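Long-range contacts in isochorismatase family protein family (Burkholderia thailandensis, PDB 3TXY), which is of unknown function but belongs to the isochorismatase family and may act as a hydrolase: residues 13-21 with 38-49; 58-67 with 82-91. All blocks are in the same frame, centred on the assembly; numbering follows the deposited sequence.

Interaction 1 of 2, residues 13-21 with 38-49; sequences TVALVAIDL and VVAKTAELANAF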
ATOM      1  N   THR A  13      -1.660  23.463  -7.373  1.00 14.93           N
ATOM      2  CA  THR A  13      -0.415  22.718  -7.485  1.00 14.21           C
ATOM      3  C   THR A  13      -0.723  21.223  -7.591  1.00 13.32           C
ATOM      4  O   THR A  13      -0.473  20.444  -6.659  1.00 12.55           O
ATOM      5  CB  THR A  13       0.457  23.041  -6.255  1.00 14.31           C
ATOM      6  OG1 THR A  13      -0.333  22.978  -5.040  1.00 14.48           O
ATOM      7  CG2 THR A  13       1.023  24.435  -6.398  1.00 14.80           C
ATOM      8  N   VAL A  14      -1.299  20.848  -8.729  1.00 12.79           N
ATOM      9  CA  VAL A  14      -1.800  19.501  -8.954  1.00 12.39           C
ATOM     10  C   VAL A  14      -1.182  18.867 -10.205  1.00 11.91           C
ATOM     11  O   VAL A  14      -0.992  19.530 -11.208  1.00 12.49           O
ATOM     12  CB  VAL A  14      -3.353  19.479  -9.060  1.00 12.38           C
ATOM     13  CG1 VAL A  14      -3.833  20.236 -10.293  1.00 12.79           C
ATOM     14  CG2 VAL A  14      -3.880  18.043  -9.052  1.00 11.91           C
ATOM     15  N   ALA A  15      -0.882  17.577 -10.103  1.00 11.47           N
ATOM     16  CA  ALA A  15      -0.391  16.749 -11.195  1.00 11.20           C
ATOM     17  C   ALA A  15      -1.320  15.570 -11.488  1.00 10.93           C
ATOM     18  O   ALA A  15      -2.000  15.047 -10.591  1.00 10.80           O
ATOM     19  CB  ALA A  15       1.012  16.236 -10.867  1.00 11.26           C
ATOM     20  N   LEU A  16      -1.342  15.175 -12.762  1.00 10.80           N
ATOM     21  CA  LEU A  16      -2.018  13.961 -13.231  1.00 10.61           C
ATOM     22  C   LEU A  16      -0.978  12.842 -13.259  1.00 10.12           C
ATOM     23  O   LEU A  16       0.084  13.005 -13.844  1.00 10.30           O
ATOM     24  CB  LEU A  16      -2.595  14.153 -14.644  1.00 10.93           C
ATOM     25  CG  LEU A  16      -3.488  13.028 -15.198  1.00 10.99           C
ATOM     26  CD1 LEU A  16      -4.804  12.889 -14.439  1.00 11.07           C
ATOM     27  CD2 LEU A  16      -3.784  13.269 -16.680  1.00 11.35           C
ATOM     28  N   VAL A  17      -1.277  11.721 -12.603  1.00  9.63           N
ATOM     29  CA  VAL A  17      -0.377  10.568 -12.556  1.00  9.25           C
ATOM     30  C   VAL A  17      -1.157   9.344 -13.038  1.00  9.07           C
ATOM     31  O   VAL A  17      -2.160   8.977 -12.435  1.00  8.84           O
ATOM     32  CB  VAL A  17       0.149  10.320 -11.130  1.00  9.11           C
ATOM     33  CG1 VAL A  17       1.048   9.073 -11.087  1.00  8.91           C
ATOM     34  CG2 VAL A  17       0.903  11.554 -10.645  1.00  9.37           C
ATOM     35  N   ALA A  18      -0.706   8.746 -14.136  1.00  9.13           N
ATOM     36  CA  ALA A  18      -1.433   7.676 -14.816  1.00  9.22           C
ATOM     37  C   ALA A  18      -0.620   6.396 -14.755  1.00  9.22           C
ATOM     38  O   ALA A  18       0.535   6.374 -15.205  1.00  9.49           O
ATOM     39  CB  ALA A  18      -1.664   8.068 -16.278  1.00  9.52           C
ATOM     40  N   ILE A  19      -1.209   5.327 -14.212  1.00  9.38           N
ATOM     41  CA  ILE A  19      -0.456   4.098 -13.916  1.00  9.28           C
ATOM     42  C   ILE A  19      -0.648   3.005 -14.961  1.00  9.51           C
ATOM     43  O   ILE A  19      -1.764   2.552 -15.181  1.00  9.49           O
ATOM     44  CB  ILE A  19      -0.864   3.505 -12.548  1.00  9.15           C
ATOM     45  CG1 ILE A  19      -0.747   4.528 -11.404  1.00  8.91           C
ATOM     46  CG2 ILE A  19      -0.015   2.280 -12.250  1.00  8.96           C
ATOM     47  CD1 ILE A  19       0.627   5.161 -11.266  1.00  9.08           C
ATOM     48  N   ASP A  20       0.466   2.585 -15.575  1.00  9.87           N
ATOM     49  CA  ASP A  20       0.597   1.337 -16.353  1.00 10.20           C
ATOM     50  C   ASP A  20      -0.322   1.278 -17.584  1.00 10.56           C
ATOM     51  O   ASP A  20      -0.795   0.208 -17.960  1.00 11.00           O
ATOM     52  CB  ASP A  20       0.382   0.093 -15.480  1.00 10.20           C
ATOM     53  CG  ASP A  20       1.553  -0.192 -14.567  1.00 10.14           C
ATOM     54  OD1 ASP A  20       2.672   0.290 -14.846  1.00 10.53           O
ATOM     55  OD2 ASP A  20       1.356  -0.895 -13.564  1.00 10.40           O
ATOM     56  N   LEU A  21      -0.516   2.416 -18.237  1.00 10.56           N
ATOM     57  CA  LEU A  21      -1.315   2.445 -19.466  1.00 11.05           C
ATOM     58  C   LEU A  21      -0.417   2.091 -20.657  1.00 11.28           C
ATOM     59  O   LEU A  21      -0.163   2.897 -21.578  1.00 11.58           O
ATOM     60  CB  LEU A  21      -2.058   3.764 -19.596  1.00 11.17           C
ATOM     61  CG  LEU A  21      -3.009   4.080 -18.431  1.00 10.87           C
ATOM     62  CD1 LEU A  21      -3.703   5.426 -18.678  1.00 11.21           C
ATOM     63  CD2 LEU A  21      -4.052   2.988 -18.232  1.00 10.72           C
ATOM     64  N   VAL A  38     -10.103   3.564 -20.152  1.00 13.97           N
ATOM     65  CA  VAL A  38      -9.216   4.167 -19.158  1.00 13.27           C
ATOM     66  C   VAL A  38      -8.185   5.038 -19.863  1.00 13.15           C
ATOM     67  O   VAL A  38      -7.905   6.149 -19.433  1.00 13.14           O
ATOM     68  CB  VAL A  38      -8.504   3.108 -18.294  1.00 12.82           C
ATOM     69  CG1 VAL A  38      -7.472   3.762 -17.402  1.00 12.44           C
ATOM     70  CG2 VAL A  38      -9.523   2.313 -17.492  1.00 12.62           C
ATOM     71  N   VAL A  39      -7.636   4.526 -20.959  1.00 13.14           N
ATOM     72  CA  VAL A  39      -6.706   5.287 -21.793  1.00 13.34           C
ATOM     73  C   VAL A  39      -7.369   6.564 -22.314  1.00 13.58           C
ATOM     74  O   VAL A  39      -6.809   7.648 -22.193  1.00 13.14           O
ATOM     75  CB  VAL A  39      -6.155   4.434 -22.964  1.00 13.60           C
ATOM     76  CG1 VAL A  39      -5.372   5.308 -23.957  1.00 13.87           C
ATOM     77  CG2 VAL A  39      -5.271   3.311 -22.430  1.00 13.45           C
ATOM     78  N   ALA A  40      -8.580   6.444 -22.851  1.00 14.28           N
ATOM     79  CA  ALA A  40      -9.269   7.609 -23.443  1.00 14.95           C
ATOM     80  C   ALA A  40      -9.536   8.683 -22.402  1.00 15.20           C
ATOM     81  O   ALA A  40      -9.297   9.867 -22.629  1.00 15.26           O
ATOM     82  CB  ALA A  40     -10.580   7.183 -24.080  1.00 15.66           C
ATOM     83  N   LYS A  41     -10.039   8.253 -21.249  1.00 15.35           N
ATOM     84  CA  LYS A  41     -10.378   9.183 -20.172  1.00 15.78           C
ATOM     85  C   LYS A  41      -9.146   9.908 -19.682  1.00 14.97           C
ATOM     86  O   LYS A  41      -9.174  11.109 -19.380  1.00 14.78           O
ATOM     87  CB  LYS A  41     -10.942   8.395 -19.014  1.00 16.97           C
ATOM     88  CG  LYS A  41     -11.887   9.166 -18.162  1.00 18.37           C
ATOM     89  CD  LYS A  41     -13.266   9.086 -18.769  1.00 20.23           C
ATOM     90  CE  LYS A  41     -13.705  10.418 -19.286  1.00 21.24           C
ATOM     91  NZ  LYS A  41     -15.109  10.241 -19.755  1.00 22.93           N
ATOM     92  N   THR A  42      -8.049   9.163 -19.586  1.00 14.05           N
ATOM     93  CA  THR A  42      -6.791   9.713 -19.102  1.00 13.57           C
ATOM     94  C   THR A  42      -6.259  10.770 -20.079  1.00 13.83           C
ATOM     95  O   THR A  42      -5.812  11.839 -19.659  1.00 13.54           O
ATOM     96  CB  THR A  42      -5.750   8.595 -18.900  1.00 13.27           C
ATOM     97  OG1 THR A  42      -6.208   7.710 -17.855  1.00 12.83           O
ATOM     98  CG2 THR A  42      -4.408   9.177 -18.506  1.00 13.05           C
ATOM     99  N   ALA A  43      -6.327  10.472 -21.373  1.00 14.11           N
ATOM    100  CA  ALA A  43      -5.913  11.435 -22.388  1.00 14.64           C
ATOM    101  C   ALA A  43      -6.722  12.739 -22.291  1.00 15.14           C
ATOM    102  O   ALA A  43      -6.152  13.825 -22.350  1.00 15.20           O
ATOM    103  CB  ALA A  43      -6.022  10.829 -23.779  1.00 15.16           C
ATOM    104  N   GLU A  44      -8.032  12.622 -22.102  1.00 15.42           N
ATOM    105  CA  GLU A  44      -8.908  13.790 -21.962  1.00 16.39           C
ATOM    106  C   GLU A  44      -8.503  14.630 -20.774  1.00 15.63           C
ATOM    107  O   GLU A  44      -8.438  15.852 -20.852  1.00 15.46           O
ATOM    108  CB  GLU A  44     -10.375  13.379 -21.780  1.00 17.49           C
ATOM    109  CG  GLU A  44     -11.070  12.803 -23.006  1.00 18.97           C
ATOM    110  CD  GLU A  44     -12.418  12.178 -22.646  1.00 20.30           C
ATOM    111  OE1 GLU A  44     -13.118  12.728 -21.759  1.00 21.23           O
ATOM    112  OE2 GLU A  44     -12.763  11.114 -23.222  1.00 22.29           O
ATOM    113  N   LEU A  45      -8.254  13.979 -19.645  1.00 14.91           N
ATOM    114  CA  LEU A  45      -7.770  14.713 -18.484  1.00 14.72           C
ATOM    115  C   LEU A  45      -6.394  15.357 -18.729  1.00 14.42           C
ATOM    116  O   LEU A  45      -6.147  16.490 -18.315  1.00 14.79           O
ATOM    117  CB  LEU A  45      -7.712  13.788 -17.258  1.00 14.71           C
ATOM    118  CG  LEU A  45      -9.053  13.505 -16.589  1.00 14.99           C
ATOM    119  CD1 LEU A  45      -8.874  12.383 -15.579  1.00 14.70           C
ATOM    120  CD2 LEU A  45      -9.556  14.770 -15.899  1.00 15.79           C
ATOM    121  N   ALA A  46      -5.503  14.613 -19.375  1.00 14.10           N
ATOM    122  CA  ALA A  46      -4.161  15.085 -19.702  1.00 14.02           C
ATOM    123  C   ALA A  46      -4.259  16.379 -20.504  1.00 14.38           C
ATOM    124  O   ALA A  46      -3.529  17.341 -20.256  1.00 14.38           O
ATOM    125  CB  ALA A  46      -3.425  14.028 -20.500  1.00 13.56           C
ATOM    126  N   ASN A  47      -5.188  16.417 -21.446  1.00 14.84           N
ATOM    127  CA  ASN A  47      -5.398  17.651 -22.233  1.00 15.48           C
ATOM    128  C   ASN A  47      -5.772  18.837 -21.330  1.00 15.69           C
ATOM    129  O   ASN A  47      -5.242  19.933 -21.481  1.00 16.14           O
ATOM    130  CB  ASN A  47      -6.465  17.442 -23.301  1.00 15.94           C
ATOM    131  CG  ASN A  47      -6.015  16.496 -24.396  1.00 16.06           C
ATOM    132  OD1 ASN A  47      -4.823  16.205 -24.544  1.00 15.97           O
ATOM    133  ND2 ASN A  47      -6.973  15.984 -25.155  1.00 16.20           N
ATOM    134  N   ALA A  48      -6.651  18.578 -20.364  1.00 15.35           N
ATOM    135  CA  ALA A  48      -7.077  19.601 -19.402  1.00 15.71           C
ATOM    136  C   ALA A  48      -5.922  20.079 -18.508  1.00 15.59           C
ATOM    137  O   ALA A  48      -5.804  21.283 -18.227  1.00 15.81           O
ATOM    138  CB  ALA A  48      -8.228  19.070 -18.568  1.00 15.08           C
ATOM    139  N   PHE A  49      -5.069  19.144 -18.079  1.00 15.12           N
ATOM    140  CA  PHE A  49      -3.859  19.480 -17.331  1.00 15.22           C
ATOM    141  C   PHE A  49      -2.849  20.290 -18.149  1.00 15.81           C
ATOM    142  O   PHE A  49      -2.410  21.360 -17.708  1.00 16.29           O
ATOM    143  CB  PHE A  49      -3.217  18.213 -16.747  1.00 14.72           C
ATOM    144  CG  PHE A  49      -3.819  17.803 -15.426  1.00 14.23           C
ATOM    145  CD1 PHE A  49      -5.093  17.243 -15.368  1.00 14.45           C
ATOM    146  CD2 PHE A  49      -3.136  18.020 -14.228  1.00 14.09           C
ATOM    147  CE1 PHE A  49      -5.661  16.873 -14.142  1.00 14.12           C
ATOM    148  CE2 PHE A  49      -3.707  17.684 -13.012  1.00 13.78           C
ATOM    149  CZ  PHE A  49      -4.955  17.096 -12.963  1.00 13.80           C
TER

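Interaction 2 of 2, residues 58-67 with 82-91; sequences FVHTSYQPDG and PNLDPEWSAF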
ATOM      1  N   PHE A  58       3.284  10.024 -16.698  1.00 11.70           N
ATOM      2  CA  PHE A  58       2.906   8.714 -17.163  1.00 11.46           C
ATOM      3  C   PHE A  58       3.866   7.667 -16.653  1.00 11.26           C
ATOM      4  O   PHE A  58       5.081   7.728 -16.920  1.00 11.08           O
ATOM      5  CB  PHE A  58       2.884   8.657 -18.681  1.00 11.83           C
ATOM      6  CG  PHE A  58       1.823   9.519 -19.311  1.00 12.16           C
ATOM      7  CD1 PHE A  58       0.484   9.176 -19.209  1.00 12.37           C
ATOM      8  CD2 PHE A  58       2.163  10.655 -20.023  1.00 12.71           C
ATOM      9  CE1 PHE A  58      -0.500   9.956 -19.810  1.00 12.56           C
ATOM     10  CE2 PHE A  58       1.193  11.426 -20.624  1.00 13.08           C
ATOM     11  CZ  PHE A  58      -0.148  11.084 -20.505  1.00 12.88           C
ATOM     12  N   VAL A  59       3.294   6.688 -15.953  1.00 10.89           N
ATOM     13  CA  VAL A  59       4.051   5.635 -15.308  1.00 10.68           C
ATOM     14  C   VAL A  59       3.896   4.323 -16.090  1.00 10.91           C
ATOM     15  O   VAL A  59       2.787   3.920 -16.442  1.00 11.26           O
ATOM     16  CB  VAL A  59       3.556   5.425 -13.860  1.00 10.27           C
ATOM     17  CG1 VAL A  59       4.276   4.260 -13.185  1.00 10.36           C
ATOM     18  CG2 VAL A  59       3.703   6.703 -13.039  1.00 10.22           C
ATOM     19  N   HIS A  60       4.996   3.631 -16.323  1.00 11.17           N
ATOM     20  CA  HIS A  60       4.923   2.300 -16.898  1.00 11.41           C
ATOM     21  C   HIS A  60       5.855   1.398 -16.154  1.00 11.49           C
ATOM     22  O   HIS A  60       6.761   1.862 -15.468  1.00 11.20           O
ATOM     23  CB  HIS A  60       5.199   2.302 -18.413  1.00 12.04           C
ATOM     24  CG  HIS A  60       6.604   2.657 -18.779  1.00 12.59           C
ATOM     25  ND1 HIS A  60       7.271   2.017 -19.758  1.00 13.64           N
ATOM     26  CD2 HIS A  60       7.471   3.616 -18.278  1.00 12.79           C
ATOM     27  CE1 HIS A  60       8.507   2.532 -19.868  1.00 13.81           C
ATOM     28  NE2 HIS A  60       8.632   3.508 -18.973  1.00 13.54           N
ATOM     29  N   THR A  61       5.592   0.103 -16.272  1.00 11.47           N
ATOM     30  CA  THR A  61       6.374  -0.944 -15.643  1.00 11.66           C
ATOM     31  C   THR A  61       7.251  -1.607 -16.687  1.00 12.11           C
ATOM     32  O   THR A  61       6.793  -1.968 -17.778  1.00 12.28           O
ATOM     33  CB  THR A  61       5.453  -2.004 -15.034  1.00 11.81           C
ATOM     34  OG1 THR A  61       4.558  -1.364 -14.125  1.00 11.75           O
ATOM     35  CG2 THR A  61       6.241  -3.105 -14.315  1.00 11.88           C
ATOM     36  N   SER A  62       8.516  -1.780 -16.344  1.00 12.44           N
ATOM     37  CA  SER A  62       9.449  -2.473 -17.199  1.00 13.05           C
ATOM     38  C   SER A  62      10.376  -3.335 -16.356  1.00 13.24           C
ATOM     39  O   SER A  62      10.716  -2.965 -15.259  1.00 12.81           O
ATOM     40  CB  SER A  62      10.305  -1.491 -17.978  1.00 13.36           C
ATOM     41  OG  SER A  62      11.196  -2.181 -18.835  1.00 13.97           O
ATOM     42  N   TYR A  63      10.787  -4.466 -16.916  1.00 14.14           N
ATOM     43  CA  TYR A  63      11.805  -5.314 -16.313  1.00 14.80           C
ATOM     44  C   TYR A  63      13.031  -5.478 -17.227  1.00 15.88           C
ATOM     45  O   TYR A  63      13.872  -6.363 -16.999  1.00 16.02           O
ATOM     46  CB  TYR A  63      11.216  -6.670 -15.988  1.00 15.02           C
ATOM     47  CG  TYR A  63       9.990  -6.575 -15.124  1.00 14.63           C
ATOM     48  CD1 TYR A  63       8.750  -6.931 -15.623  1.00 14.83           C
ATOM     49  CD2 TYR A  63      10.068  -6.121 -13.812  1.00 14.39           C
ATOM     50  CE1 TYR A  63       7.618  -6.868 -14.850  1.00 14.68           C
ATOM     51  CE2 TYR A  63       8.928  -6.050 -13.029  1.00 14.33           C
ATOM     52  CZ  TYR A  63       7.713  -6.423 -13.566  1.00 14.74           C
ATOM     53  OH  TYR A  63       6.552  -6.365 -12.833  1.00 15.79           O
ATOM     54  N   GLN A  64      13.127  -4.608 -18.235  1.00 16.66           N
ATOM     55  CA  GLN A  64      14.288  -4.530 -19.127  1.00 18.11           C
ATOM     56  C   GLN A  64      15.558  -4.272 -18.317  1.00 18.76           C
ATOM     57  O   GLN A  64      15.501  -3.641 -17.269  1.00 18.08           O
ATOM     58  CB  GLN A  64      14.073  -3.418 -20.173  1.00 18.77           C
ATOM     59  CG  GLN A  64      12.914  -3.686 -21.129  1.00 19.07           C
ATOM     60  CD  GLN A  64      13.156  -4.925 -21.976  1.00 20.56           C
ATOM     61  OE1 GLN A  64      14.304  -5.330 -22.171  1.00 20.69           O
ATOM     62  NE2 GLN A  64      12.085  -5.534 -22.478  1.00 21.08           N
ATOM     63  N   PRO A  65      16.715  -4.767 -18.783  1.00 20.06           N
ATOM     64  CA  PRO A  65      16.968  -5.498 -20.014  1.00 21.29           C
ATOM     65  C   PRO A  65      16.891  -7.012 -19.858  1.00 21.72           C
ATOM     66  O   PRO A  65      16.760  -7.705 -20.863  1.00 23.13           O
ATOM     67  CB  PRO A  65      18.405  -5.086 -20.357  1.00 21.78           C
ATOM     68  CG  PRO A  65      19.057  -4.883 -19.024  1.00 21.25           C
ATOM     69  CD  PRO A  65      17.970  -4.477 -18.061  1.00 20.71           C
ATOM     70  N   ASP A  66      16.941  -7.507 -18.620  1.00 21.56           N
ATOM     71  CA  ASP A  66      17.170  -8.928 -18.355  1.00 22.36           C
ATOM     72  C   ASP A  66      16.163  -9.604 -17.405  1.00 20.58           C
ATOM     73  O   ASP A  66      16.336 -10.768 -17.061  1.00 20.43           O
ATOM     74  CB  ASP A  66      18.611  -9.128 -17.826  1.00 23.90           C
ATOM     75  CG  ASP A  66      18.891  -8.401 -16.506  1.00 24.45           C
ATOM     76  OD1 ASP A  66      18.017  -7.711 -15.929  1.00 24.65           O
ATOM     77  OD2 ASP A  66      20.035  -8.529 -16.012  1.00 27.00           O
ATOM     78  N   GLY A  67      15.119  -8.894 -16.976  1.00 18.62           N
ATOM     79  CA  GLY A  67      14.187  -9.451 -15.998  1.00 17.58           C
ATOM     80  C   GLY A  67      14.681  -9.637 -14.563  1.00 16.63           C
ATOM     81  O   GLY A  67      13.895 -10.022 -13.702  1.00 15.79           O
ATOM     82  N   PRO A  82       8.526 -12.294 -16.000  1.00 27.13           N
ATOM     83  CA  PRO A  82       8.601 -10.950 -16.573  1.00 25.54           C
ATOM     84  C   PRO A  82       8.537 -10.975 -18.101  1.00 25.12           C
ATOM     85  O   PRO A  82       9.263 -11.738 -18.728  1.00 25.16           O
ATOM     86  CB  PRO A  82       9.977 -10.439 -16.104  1.00 25.64           C
ATOM     87  CG  PRO A  82      10.428 -11.392 -15.054  1.00 26.16           C
ATOM     88  CD  PRO A  82       9.793 -12.698 -15.373  1.00 27.17           C
ATOM     89  N   ASN A  83       7.667 -10.155 -18.691  1.00 24.66           N
ATOM     90  CA  ASN A  83       7.611 -10.030 -20.150  1.00 24.17           C
ATOM     91  C   ASN A  83       8.667  -9.044 -20.639  1.00 23.83           C
ATOM     92  O   ASN A  83       8.603  -7.855 -20.330  1.00 22.61           O
ATOM     93  CB  ASN A  83       6.222  -9.591 -20.631  1.00 24.08           C
ATOM     94  CG  ASN A  83       6.038  -9.761 -22.141  1.00 24.41           C
ATOM     95  OD1 ASN A  83       6.977  -9.609 -22.915  1.00 24.10           O
ATOM     96  ND2 ASN A  83       4.822 -10.087 -22.558  1.00 24.42           N
ATOM     97  N   LEU A  84       9.637  -9.550 -21.408  1.00 23.87           N
ATOM     98  CA  LEU A  84      10.770  -8.736 -21.869  1.00 24.20           C
ATOM     99  C   LEU A  84      10.600  -8.223 -23.309  1.00 23.94           C
ATOM    100  O   LEU A  84      11.513  -7.642 -23.874  1.00 25.02           O
ATOM    101  CB  LEU A  84      12.086  -9.513 -21.693  1.00 25.14           C
ATOM    102  CG  LEU A  84      12.653  -9.519 -20.263  1.00 25.16           C
ATOM    103  CD1 LEU A  84      11.563  -9.750 -19.231  1.00 25.58           C
ATOM    104  CD2 LEU A  84      13.786 -10.539 -20.084  1.00 25.51           C
ATOM    105  N   ASP A  85       9.422  -8.412 -23.886  1.00 23.53           N
ATOM    106  CA  ASP A  85       9.071  -7.783 -25.159  1.00 23.34           C
ATOM    107  C   ASP A  85       9.036  -6.267 -24.955  1.00 22.25           C
ATOM    108  O   ASP A  85       8.281  -5.780 -24.112  1.00 19.88           O
ATOM    109  CB  ASP A  85       7.692  -8.276 -25.596  1.00 24.16           C
ATOM    110  CG  ASP A  85       7.303  -7.831 -26.996  1.00 25.28           C
ATOM    111  OD1 ASP A  85       7.847  -6.841 -27.537  1.00 25.95           O
ATOM    112  OD2 ASP A  85       6.412  -8.496 -27.558  1.00 26.45           O
ATOM    113  N   PRO A  86       9.835  -5.508 -25.727  1.00 21.95           N
ATOM    114  CA  PRO A  86       9.761  -4.053 -25.554  1.00 21.64           C
ATOM    115  C   PRO A  86       8.350  -3.474 -25.762  1.00 21.17           C
ATOM    116  O   PRO A  86       8.012  -2.463 -25.163  1.00 19.85           O
ATOM    117  CB  PRO A  86      10.739  -3.520 -26.614  1.00 22.17           C
ATOM    118  CG  PRO A  86      11.680  -4.659 -26.846  1.00 22.80           C
ATOM    119  CD  PRO A  86      10.819  -5.882 -26.762  1.00 22.56           C
ATOM    120  N   GLU A  87       7.526  -4.122 -26.586  1.00 21.75           N
ATOM    121  CA  GLU A  87       6.160  -3.639 -26.791  1.00 21.97           C
ATOM    122  C   GLU A  87       5.271  -3.774 -25.553  1.00 19.73           C
ATOM    123  O   GLU A  87       4.344  -2.990 -25.375  1.00 19.23           O
ATOM    124  CB  GLU A  87       5.505  -4.319 -28.006  1.00 24.46           C
ATOM    125  CG  GLU A  87       6.033  -3.804 -29.342  1.00 27.26           C
ATOM    126  CD  GLU A  87       6.030  -2.281 -29.433  1.00 29.48           C
ATOM    127  OE1 GLU A  87       4.939  -1.685 -29.340  1.00 32.31           O
ATOM    128  OE2 GLU A  87       7.121  -1.674 -29.583  1.00 32.63           O
ATOM    129  N   TRP A  88       5.582  -4.733 -24.681  1.00 18.17           N
ATOM    130  CA  TRP A  88       4.802  -4.939 -23.481  1.00 17.06           C
ATOM    131  C   TRP A  88       4.771  -3.701 -22.591  1.00 15.86           C
ATOM    132  O   TRP A  88       3.732  -3.384 -22.002  1.00 15.01           O
ATOM    133  CB  TRP A  88       5.316  -6.170 -22.735  1.00 16.91           C
ATOM    134  CG  TRP A  88       4.526  -6.442 -21.485  1.00 16.55           C
ATOM    135  CD1 TRP A  88       3.332  -7.146 -21.360  1.00 16.50           C
ATOM    136  CD2 TRP A  88       4.873  -6.037 -20.116  1.00 15.79           C
ATOM    137  NE1 TRP A  88       2.915  -7.164 -20.051  1.00 16.11           N
ATOM    138  CE2 TRP A  88       3.791  -6.524 -19.257  1.00 15.76           C
ATOM    139  CE3 TRP A  88       5.933  -5.339 -19.541  1.00 15.50           C
ATOM    140  CZ2 TRP A  88       3.803  -6.324 -17.876  1.00 15.47           C
ATOM    141  CZ3 TRP A  88       5.922  -5.114 -18.164  1.00 14.92           C
ATOM    142  CH2 TRP A  88       4.884  -5.599 -17.348  1.00 15.24           C
ATOM    143  N   SER A  89       5.892  -2.984 -22.518  1.00 15.26           N
ATOM    144  CA  SER A  89       6.012  -1.792 -21.648  1.00 14.85           C
ATOM    145  C   SER A  89       5.864  -0.444 -22.376  1.00 14.49           C
ATOM    146  O   SER A  89       5.895   0.618 -21.709  1.00 13.87           O
ATOM    147  CB  SER A  89       7.348  -1.816 -20.896  1.00 14.87           C
ATOM    148  OG  SER A  89       8.453  -1.852 -21.782  1.00 15.82           O
ATOM    149  N   ALA A  90       5.694  -0.472 -23.705  1.00 14.48           N
ATOM    150  CA  ALA A  90       5.446   0.744 -24.499  1.00 14.46           C
ATOM    151  C   ALA A  90       4.065   1.321 -24.171  1.00 14.07           C
ATOM    152  O   ALA A  90       3.114   0.577 -23.983  1.00 13.73           O
ATOM    153  CB  ALA A  90       5.542   0.450 -26.008  1.00 14.93           C
ATOM    154  N   PHE A  91       3.946   2.646 -24.134  1.00 14.18           N
ATOM    155  CA  PHE A  91       2.649   3.270 -23.847  1.00 14.14           C
ATOM    156  C   PHE A  91       1.652   3.004 -24.969  1.00 14.74           C
ATOM    157  O   PHE A  91       2.019   2.922 -26.155  1.00 15.34           O
ATOM    158  CB  PHE A  91       2.797   4.775 -23.607  1.00 13.91           C
ATOM    159  CG  PHE A  91       3.507   5.104 -22.336  1.00 13.63           C
ATOM    160  CD1 PHE A  91       2.888   4.881 -21.117  1.00 13.12           C
ATOM    161  CD2 PHE A  91       4.795   5.620 -22.346  1.00 13.72           C
ATOM    162  CE1 PHE A  91       3.547   5.164 -19.927  1.00 12.81           C
ATOM    163  CE2 PHE A  91       5.451   5.930 -21.158  1.00 13.52           C
ATOM    164  CZ  PHE A  91       4.823   5.690 -19.951  1.00 12.98           C
TER
HETATM  165  O   HOH W   1      10.651  -0.126 -21.243  1.00 31.99           O
HETATM  166  O   HOH W   2       9.683  -5.460 -19.326  1.00 12.95           O
HETATM  167  O   HOH W   3       9.241  -4.424 -21.952  1.00 13.60           O

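Interaction 1 of 2, residues 13-21 with 38-49
The carbonyl oxygen of V38 is gripped twice by T42: T42 N reaches V38 O in the ordinary helical bond, and T42 OG1 donates to V38 O at 2.8 Å from the opposite face of the carbonyl plane. The hydroxyl also pairs with T132 OG1 on strand 128-134, so it is satisfied at a buried interface. With OG1 beside its own backbone N (chi1 -65°), T42 turns its methyl to the strand, where T42 CG2 meets A18 CB at 3.7 Å. L21 meets this threonine tip to tip through CD1, while its other methyl, L21 CD2, lies 3.6 Å from V38 CG1.

Further along, L16 does the wedging. Its CG stands anti to the backbone N (chi1 -172°), which sends L16 CD2 onto the helix backbone, 3.5 Å from A46 N and within 4.0 Å of both L45 CB and A46 CB. L16 CB sits over the F49 ring, 3.8 Å from the centroid and 5° off the normal, a CH-pi contact. The V14 and F49 side chains cross at about a right angle, V14 CG1 lying 3.7 Å from F49 CE2.

Strand 14-19 and helix segment 38-49 run nearly antiparallel, within the beta-alpha-beta crossover that helix 35-51 makes to strand 56-61. No hydrogen bond joins the two segments; their cohesion is apolar fit, with the threonine's polarity turned to its own helix and a third element.

Interaction 2 of 2, residues 58-67 with 82-91
Q64 donates to the backbone of L84 in an unusual way: Q64 NE2 comes to L84 O at 2.6 Å from well above the carbonyl plane, 56° out of it, whereas L84 O lies in the plane of the glutamine amide. A bend at chi2 (-63°) turns the amide toward L84. The same NE2 donates to a water that donates to D85 O and bonds to S89 OG. A second water bridges Y63 N and N83 O, and a third links S62 OG with S89 OG. S62 OG accepts from Q64 N (an ST turn), N83 OD1 from D85 N (an Asx turn), and D85 OD1 from E87 N as N-cap of the weakly bonded helix about 86-89.

H60 ND1 donates to S89 O at 2.8 Å, the oxygen tilted 18° from the imidazole plane. F91 CE2 lies over one face of the imidazole, toward its rim, the two rings oblique with centroids 4.8 Å apart. H60 NE2 pairs with T105 OG1. T61 O is met by W88 CZ3 and, at 3.2 Å, by S89 CB.

Apolar packing includes Y63 CD1 on P82 CB, Y63 CE1 on W88 CH2, and L84 CD2 on the D66-G67 backbone. Two side chains reaching for main-chain carbonyls, with bridging waters, join the strand end and following loop to a loop and short helix, with no backbone hydrogen bond between the segments.

Overall arrangement
The two contacts illustrate how one alpha/beta domain changes its chemistry from core to periphery. Interaction 1, wholly buried, sets a helix on a face of the parallel sheet and relies on hydrocarbon packing; interaction 2, about 20 Å away between centres and partly exposed, ties a loop and a short, weakly bonded helix to the end of strand 56-61 and the loop after it, using side-chain-to-backbone bonds and waters. They are in series along the chain, helix 35-51 leading into strand 56-61. Strands 14-19 and 56-61 are sheet neighbours, and the contacts meet directly where D20 OD1 pairs with T61 OG1 at 2.6 Å. D20 also forms a salt bridge with K106 there.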